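Local coordinates for protein ribosomal RNA small subunit methyltransferase E (Legionella pneumophila, PDB 5O95) that probably methylates the N3 position of a specific uridine in 16S ribosomal RNA, using S-adenosyl-L-methionine as the methyl donor, at residues N76-A88 against A231-D244. Residues are numbered along the deposited sequence; the frame is centred on the assembly and turned at random.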
ATOM      1  N   ASN B  76      17.782   1.397 -16.749  1.00 18.86           N
ATOM      2  CA  ASN B  76      17.896   1.165 -15.313  1.00 18.91           C
ATOM      3  C   ASN B  76      16.824   1.991 -14.616  1.00 15.47           C
ATOM      4  O   ASN B  76      16.803   3.216 -14.750  1.00 20.07           O
ATOM      5  CB  ASN B  76      19.292   1.587 -14.845  1.00 19.53           C
ATOM      6  CG  ASN B  76      19.568   1.215 -13.398  1.00 24.12           C
ATOM      7  OD1 ASN B  76      18.797   1.555 -12.495  1.00 22.70           O
ATOM      8  ND2 ASN B  76      20.656   0.481 -13.174  1.00 24.51           N
ATOM      9  N   ARG B  77      15.958   1.317 -13.855  1.00 14.80           N
ATOM     10  CA  ARG B  77      14.927   2.000 -13.074  1.00 16.41           C
ATOM     11  C   ARG B  77      15.102   1.741 -11.589  1.00 17.29           C
ATOM     12  O   ARG B  77      14.122   1.774 -10.830  1.00 20.24           O
ATOM     13  CB  ARG B  77      13.526   1.606 -13.531  1.00 15.36           C
ATOM     14  CG  ARG B  77      13.225   2.048 -14.939  1.00 17.37           C
ATOM     15  CD  ARG B  77      11.775   1.754 -15.349  1.00 17.53           C
ATOM     16  NE  ARG B  77      11.571   2.285 -16.697  1.00 18.91           N
ATOM     17  CZ  ARG B  77      11.671   1.537 -17.799  1.00 16.39           C
ATOM     18  NH1 ARG B  77      11.907   0.229 -17.714  1.00 15.26           N
ATOM     19  NH2 ARG B  77      11.515   2.120 -18.992  1.00 18.64           N
ATOM     20  N   GLU B  78      16.346   1.535 -11.156  1.00 18.73           N
ATOM     21  CA  GLU B  78      16.658   1.300  -9.754  1.00 18.12           C
ATOM     22  C   GLU B  78      16.842   2.618  -9.004  1.00 17.69           C
ATOM     23  O   GLU B  78      17.305   3.624  -9.554  1.00 18.47           O
ATOM     24  CB  GLU B  78      17.936   0.468  -9.626  1.00 20.18           C
ATOM     25  CG  GLU B  78      17.820  -0.913 -10.282  1.00 17.66           C
ATOM     26  CD  GLU B  78      16.661  -1.728  -9.722  1.00 19.05           C
ATOM     27  OE1 GLU B  78      16.698  -2.039  -8.505  1.00 20.13           O
ATOM     28  OE2 GLU B  78      15.715  -2.058 -10.484  1.00 18.43           O
ATOM     29  N   SER B  79      16.465   2.601  -7.698  1.00 16.51           N
ATOM     30  CA  SER B  79      16.660   3.777  -6.878  1.00 16.95           C
ATOM     31  C   SER B  79      18.110   3.839  -6.408  1.00 18.93           C
ATOM     32  O   SER B  79      18.714   2.798  -6.117  1.00 19.65           O
ATOM     33  CB  SER B  79      15.763   3.705  -5.646  1.00 17.79           C
ATOM     34  OG  SER B  79      16.098   4.755  -4.757  1.00 20.63           O
ATOM     35  N   PRO B  80      18.682   5.038  -6.333  1.00 17.98           N
ATOM     36  CA  PRO B  80      20.027   5.186  -5.748  1.00 20.77           C
ATOM     37  C   PRO B  80      20.072   4.910  -4.259  1.00 19.73           C
ATOM     38  O   PRO B  80      21.166   4.717  -3.715  1.00 24.94           O
ATOM     39  CB  PRO B  80      20.379   6.650  -6.049  1.00 24.64           C
ATOM     40  CG  PRO B  80      19.055   7.328  -6.143  1.00 35.25           C
ATOM     41  CD  PRO B  80      18.123   6.335  -6.767  1.00 25.24           C
ATOM     42  N   LEU B  81      18.936   4.932  -3.567  1.00 19.41           N
ATOM     43  CA  LEU B  81      18.895   4.543  -2.169  1.00 17.01           C
ATOM     44  C   LEU B  81      18.552   3.058  -2.120  1.00 20.57           C
ATOM     45  O   LEU B  81      17.488   2.658  -2.602  1.00 20.55           O
ATOM     46  CB  LEU B  81      17.821   5.360  -1.440  1.00 16.85           C
ATOM     47  CG  LEU B  81      17.528   4.959  -0.001  1.00 17.85           C
ATOM     48  CD1 LEU B  81      18.691   5.369   0.908  1.00 23.33           C
ATOM     49  CD2 LEU B  81      16.221   5.611   0.510  1.00 17.42           C
ATOM     50  N   LYS B  82      19.466   2.237  -1.588  1.00 19.59           N
ATOM     51  CA  LYS B  82      19.259   0.790  -1.524  1.00 15.11           C
ATOM     52  C   LYS B  82      18.673   0.436  -0.168  1.00 16.58           C
ATOM     53  O   LYS B  82      19.369   0.500   0.851  1.00 20.16           O
ATOM     54  CB  LYS B  82      20.584   0.057  -1.718  1.00 16.84           C
ATOM     55  CG  LYS B  82      21.390   0.529  -2.886  1.00 22.25           C
ATOM     56  CD  LYS B  82      20.605   0.460  -4.155  1.00 23.54           C
ATOM     57  CE  LYS B  82      21.484   0.931  -5.317  1.00 57.23           C
ATOM     58  NZ  LYS B  82      20.740   1.197  -6.580  1.00 39.76           N
ATOM     59  N   ILE B  83      17.393   0.098  -0.143  1.00 17.34           N
ATOM     60  CA  ILE B  83      16.703  -0.237   1.099  1.00 16.53           C
ATOM     61  C   ILE B  83      16.706  -1.750   1.236  1.00 21.85           C
ATOM     62  O   ILE B  83      16.336  -2.463   0.297  1.00 18.01           O
ATOM     63  CB  ILE B  83      15.264   0.287   1.087  1.00 17.17           C
ATOM     64  CG1 ILE B  83      15.250   1.796   0.790  1.00 21.26           C
ATOM     65  CG2 ILE B  83      14.583  -0.042   2.412  1.00 19.38           C
ATOM     66  CD1 ILE B  83      13.844   2.365   0.659  1.00 20.21           C
ATOM     67  N   HIS B  84      17.130  -2.234   2.396  1.00 20.47           N
ATOM     68  CA  HIS B  84      17.024  -3.642   2.763  1.00 17.75           C
ATOM     69  C   HIS B  84      15.909  -3.737   3.802  1.00 19.45           C
ATOM     70  O   HIS B  84      16.085  -3.301   4.945  1.00 20.05           O
ATOM     71  CB  HIS B  84      18.339  -4.139   3.347  1.00 20.45           C
ATOM     72  CG  HIS B  84      18.334  -5.599   3.678  1.00 19.85           C
ATOM     73  ND1 HIS B  84      19.449  -6.253   4.146  1.00 24.32           N
ATOM     74  CD2 HIS B  84      17.355  -6.532   3.600  1.00 21.75           C
ATOM     75  CE1 HIS B  84      19.160  -7.529   4.344  1.00 29.26           C
ATOM     76  NE2 HIS B  84      17.894  -7.724   4.022  1.00 24.75           N
ATOM     77  N   LEU B  85      14.773  -4.302   3.388  1.00 18.04           N
ATOM     78  CA  LEU B  85      13.596  -4.466   4.226  1.00 16.58           C
ATOM     79  C   LEU B  85      13.654  -5.824   4.899  1.00 17.43           C
ATOM     80  O   LEU B  85      13.812  -6.841   4.222  1.00 16.72           O
ATOM     81  CB  LEU B  85      12.342  -4.434   3.350  1.00 14.87           C
ATOM     82  CG  LEU B  85      11.073  -4.801   4.127  1.00 17.58           C
ATOM     83  CD1 LEU B  85      10.776  -3.825   5.292  1.00 21.72           C
ATOM     84  CD2 LEU B  85       9.885  -4.895   3.157  1.00 19.06           C
ATOM     85  N   ALA B  86      13.504  -5.835   6.226  1.00 17.13           N
ATOM     86  CA  ALA B  86      13.393  -7.072   6.995  1.00 18.70           C
ATOM     87  C   ALA B  86      11.963  -7.085   7.508  1.00 20.47           C
ATOM     88  O   ALA B  86      11.604  -6.264   8.356  1.00 19.70           O
ATOM     89  CB  ALA B  86      14.402  -7.097   8.145  1.00 21.58           C
ATOM     90  N   GLN B  87      11.125  -7.948   6.930  1.00 16.07           N
ATOM     91  CA  GLN B  87       9.685  -7.930   7.171  1.00 19.09           C
ATOM     92  C   GLN B  87       9.337  -9.156   7.991  1.00 16.87           C
ATOM     93  O   GLN B  87       9.568 -10.283   7.541  1.00 20.06           O
ATOM     94  CB  GLN B  87       8.921  -7.972   5.842  1.00 20.12           C
ATOM     95  CG  GLN B  87       7.400  -7.933   5.988  1.00 19.90           C
ATOM     96  CD  GLN B  87       6.880  -6.565   6.429  1.00 21.42           C
ATOM     97  OE1 GLN B  87       7.560  -5.563   6.273  1.00 22.26           O
ATOM     98  NE2 GLN B  87       5.667  -6.527   6.993  1.00 30.82           N
ATOM     99  N   ALA B  88       8.767  -8.942   9.177  1.00 20.21           N
ATOM    100  CA  ALA B  88       8.405 -10.074  10.020  1.00 21.71           C
ATOM    101  C   ALA B  88       7.344 -10.922   9.331  1.00 25.44           C
ATOM    102  O   ALA B  88       6.435 -10.400   8.677  1.00 19.57           O
ATOM    103  CB  ALA B  88       7.890  -9.568  11.361  1.00 21.01           C
ATOM    104  N   ALA B 231       5.000  -1.529   5.870  1.00 14.94           N
ATOM    105  CA  ALA B 231       6.090  -1.755   4.929  1.00 19.87           C
ATOM    106  C   ALA B 231       6.016  -0.792   3.762  1.00 19.37           C
ATOM    107  O   ALA B 231       7.016  -0.165   3.398  1.00 19.77           O
ATOM    108  CB  ALA B 231       6.051  -3.193   4.418  1.00 19.24           C
ATOM    109  N   ILE B 232       4.848  -0.688   3.138  1.00 13.12           N
ATOM    110  CA  ILE B 232       4.789   0.107   1.914  1.00 15.29           C
ATOM    111  C   ILE B 232       4.832   1.602   2.236  1.00 15.83           C
ATOM    112  O   ILE B 232       5.414   2.387   1.488  1.00 16.90           O
ATOM    113  CB  ILE B 232       3.600  -0.326   1.041  1.00 20.48           C
ATOM    114  CG1 ILE B 232       3.639  -1.850   0.822  1.00 20.23           C
ATOM    115  CG2 ILE B 232       3.671   0.354  -0.337  1.00 19.82           C
ATOM    116  CD1 ILE B 232       5.063  -2.452   0.555  1.00 23.48           C
ATOM    117  N   THR B 233       4.251   2.023   3.361  1.00 15.43           N
ATOM    118  CA  THR B 233       4.368   3.412   3.787  1.00 13.06           C
ATOM    119  C   THR B 233       5.814   3.784   4.105  1.00 14.19           C
ATOM    120  O   THR B 233       6.289   4.864   3.720  1.00 13.70           O
ATOM    121  CB  THR B 233       3.478   3.610   5.038  1.00 12.93           C
ATOM    122  OG1 THR B 233       2.106   3.400   4.657  1.00 16.06           O
ATOM    123  CG2 THR B 233       3.659   4.996   5.650  1.00 15.34           C
ATOM    124  N   ALA B 234       6.536   2.909   4.803  1.00 15.58           N
ATOM    125  CA  ALA B 234       7.918   3.213   5.150  1.00 13.62           C
ATOM    126  C   ALA B 234       8.783   3.308   3.896  1.00 12.63           C
ATOM    127  O   ALA B 234       9.593   4.229   3.756  1.00 16.99           O
ATOM    128  CB  ALA B 234       8.471   2.122   6.078  1.00 16.34           C
ATOM    129  N   LEU B 235       8.630   2.349   2.984  1.00 14.53           N
ATOM    130  CA  LEU B 235       9.402   2.398   1.746  1.00 13.12           C
ATOM    131  C   LEU B 235       9.100   3.660   0.954  1.00 15.45           C
ATOM    132  O   LEU B 235      10.011   4.275   0.384  1.00 16.04           O
ATOM    133  CB  LEU B 235       9.130   1.170   0.892  1.00 14.90           C
ATOM    134  CG  LEU B 235       9.654  -0.141   1.475  1.00 20.95           C
ATOM    135  CD1 LEU B 235       9.338  -1.266   0.562  1.00 18.44           C
ATOM    136  CD2 LEU B 235      11.143  -0.047   1.716  1.00 20.06           C
ATOM    137  N   SER B 236       7.827   4.067   0.907  1.00 13.92           N
ATOM    138  CA  SER B 236       7.471   5.293   0.184  1.00 12.71           C
ATOM    139  C   SER B 236       8.132   6.508   0.815  1.00 15.20           C
ATOM    140  O   SER B 236       8.655   7.386   0.119  1.00 16.03           O
ATOM    141  CB  SER B 236       5.947   5.475   0.204  1.00 15.74           C
ATOM    142  OG  SER B 236       5.237   4.419  -0.416  1.00 15.88           O
ATOM    143  N   VAL B 237       8.071   6.600   2.146  1.00 14.31           N
ATOM    144  CA  VAL B 237       8.631   7.761   2.819  1.00 16.07           C
ATOM    145  C   VAL B 237      10.145   7.783   2.672  1.00 16.53           C
ATOM    146  O   VAL B 237      10.738   8.831   2.403  1.00 17.03           O
ATOM    147  CB  VAL B 237       8.193   7.790   4.295  1.00 13.96           C
ATOM    148  CG1 VAL B 237       8.937   8.889   5.037  1.00 19.91           C
ATOM    149  CG2 VAL B 237       6.686   7.977   4.410  1.00 20.73           C
ATOM    150  N   LEU B 238      10.794   6.616   2.800  1.00 14.97           N
ATOM    151  CA  LEU B 238      12.246   6.565   2.668  1.00 16.87           C
ATOM    152  C   LEU B 238      12.692   6.858   1.237  1.00 15.86           C
ATOM    153  O   LEU B 238      13.666   7.580   1.034  1.00 17.90           O
ATOM    154  CB  LEU B 238      12.765   5.194   3.111  1.00 18.36           C
ATOM    155  CG  LEU B 238      12.545   4.905   4.597  1.00 19.91           C
ATOM    156  CD1 LEU B 238      12.954   3.461   4.895  1.00 23.05           C
ATOM    157  CD2 LEU B 238      13.328   5.886   5.461  1.00 23.06           C
ATOM    158  N   GLN B 239      11.972   6.336   0.239  1.00 14.92           N
ATOM    159  CA  GLN B 239      12.340   6.629  -1.144  1.00 17.88           C
ATOM    160  C   GLN B 239      12.100   8.083  -1.491  1.00 18.70           C
ATOM    161  O   GLN B 239      12.818   8.653  -2.314  1.00 19.79           O
ATOM    162  CB  GLN B 239      11.555   5.758  -2.112  1.00 16.40           C
ATOM    163  CG  GLN B 239      11.957   4.288  -2.101  1.00 17.22           C
ATOM    164  CD  GLN B 239      13.328   4.014  -2.740  1.00 17.67           C
ATOM    165  OE1 GLN B 239      14.148   4.913  -2.954  1.00 21.54           O
ATOM    166  NE2 GLN B 239      13.569   2.741  -3.024  1.00 22.66           N
ATOM    167  N   ALA B 240      11.078   8.701  -0.906  1.00 15.80           N
ATOM    168  CA  ALA B 240      10.884  10.123  -1.175  1.00 15.36           C
ATOM    169  C   ALA B 240      11.973  10.956  -0.508  1.00 18.80           C
ATOM    170  O   ALA B 240      12.518  11.884  -1.119  1.00 22.74           O
ATOM    171  CB  ALA B 240       9.490  10.536  -0.690  1.00 16.22           C
ATOM    172  N   ALA B 241      12.329  10.612   0.732  1.00 19.69           N
ATOM    173  CA  ALA B 241      13.304  11.397   1.481  1.00 19.13           C
ATOM    174  C   ALA B 241      14.711  11.247   0.911  1.00 20.57           C
ATOM    175  O   ALA B 241      15.441  12.238   0.796  1.00 24.19           O
ATOM    176  CB  ALA B 241      13.271  11.001   2.960  1.00 21.55           C
ATOM    177  N   GLY B 242      15.103  10.029   0.523  1.00 18.15           N
ATOM    178  CA  GLY B 242      16.487   9.802   0.138  1.00 20.89           C
ATOM    179  C   GLY B 242      16.695   9.083  -1.177  1.00 21.75           C
ATOM    180  O   GLY B 242      17.839   8.865  -1.587  1.00 22.13           O
ATOM    181  N   GLY B 243      15.606   8.722  -1.853  1.00 19.24           N
ATOM    182  CA  GLY B 243      15.701   7.963  -3.083  1.00 18.22           C
ATOM    183  C   GLY B 243      15.108   8.720  -4.248  1.00 18.78           C
ATOM    184  O   GLY B 243      15.277   9.937  -4.347  1.00 20.86           O
ATOM    185  N   ASP B 244      14.366   8.030  -5.111  1.00 19.96           N
ATOM    186  CA  ASP B 244      13.986   8.609  -6.394  1.00 20.01           C
ATOM    187  C   ASP B 244      12.495   8.898  -6.511  1.00 18.15           C
ATOM    188  O   ASP B 244      11.986   9.028  -7.630  1.00 21.37           O
ATOM    189  CB  ASP B 244      14.462   7.736  -7.553  1.00 16.50           C
ATOM    190  CG  ASP B 244      13.898   6.310  -7.497  1.00 22.42           C
ATOM    191  OD1 ASP B 244      13.127   5.973  -6.576  1.00 20.01           O
ATOM    192  OD2 ASP B 244      14.251   5.537  -8.416  1.00 21.66           O
TER
HETATM  193  O   HOH W   1      16.015   6.184 -10.120  1.00 23.22           O
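Strand 82-88 runs nearly antiparallel to helix 231-242, the axes of the two short segments 10.0 Å apart and at 161°, and Ile-83 faces Leu-235 across the gap. Ile-83 carries the apolar part. Its CG2 meets Leu-235 CD2 at 3.5 Å. With CG1 anti to the carbonyl carbon (chi1 -54°), its CD1 extends to Leu-238 CB and to the amide end of Gln-239. Leu-81 CD2 lies 3.3 Å from Leu-238 O, and Leu-81 CB packs on the backbone of Gly-242 and Gly-243. Leu-85 makes looser contacts with Ala-231 and Leu-235. Gln-87 OE1 sits 3.4 Å from Ala-231 CB and has no hydrogen-bond partner in the model. The polar link is Ser-79 OG to Gln-239 OE1, 2.7 Å, with the hydroxyl as donor. The hydroxyl is tilted 19° from the carbonyl plane. The same OG accepts from Leu-81 N at 3.1 Å, closing an ST turn. These two bonds fix the hydroxyl between loop and helix. Asp-244 lays its carboxylate beside CA and CB of Ser-79. Asp-244 OD1 forms a salt bridge with Arg-223 of the second subunit, a residue known to bind S-adenosyl-L-methionine in this protein, so this end of the contact reaches the dimer interface. The whole joins the C-terminal helix of the SPOUT methyltransferase domain to its parallel sheet. Strand 82-88 lies between strands 109-114 and 191-196, and helix 94-104 touches Leu-85, Gln-87 and Leu-235.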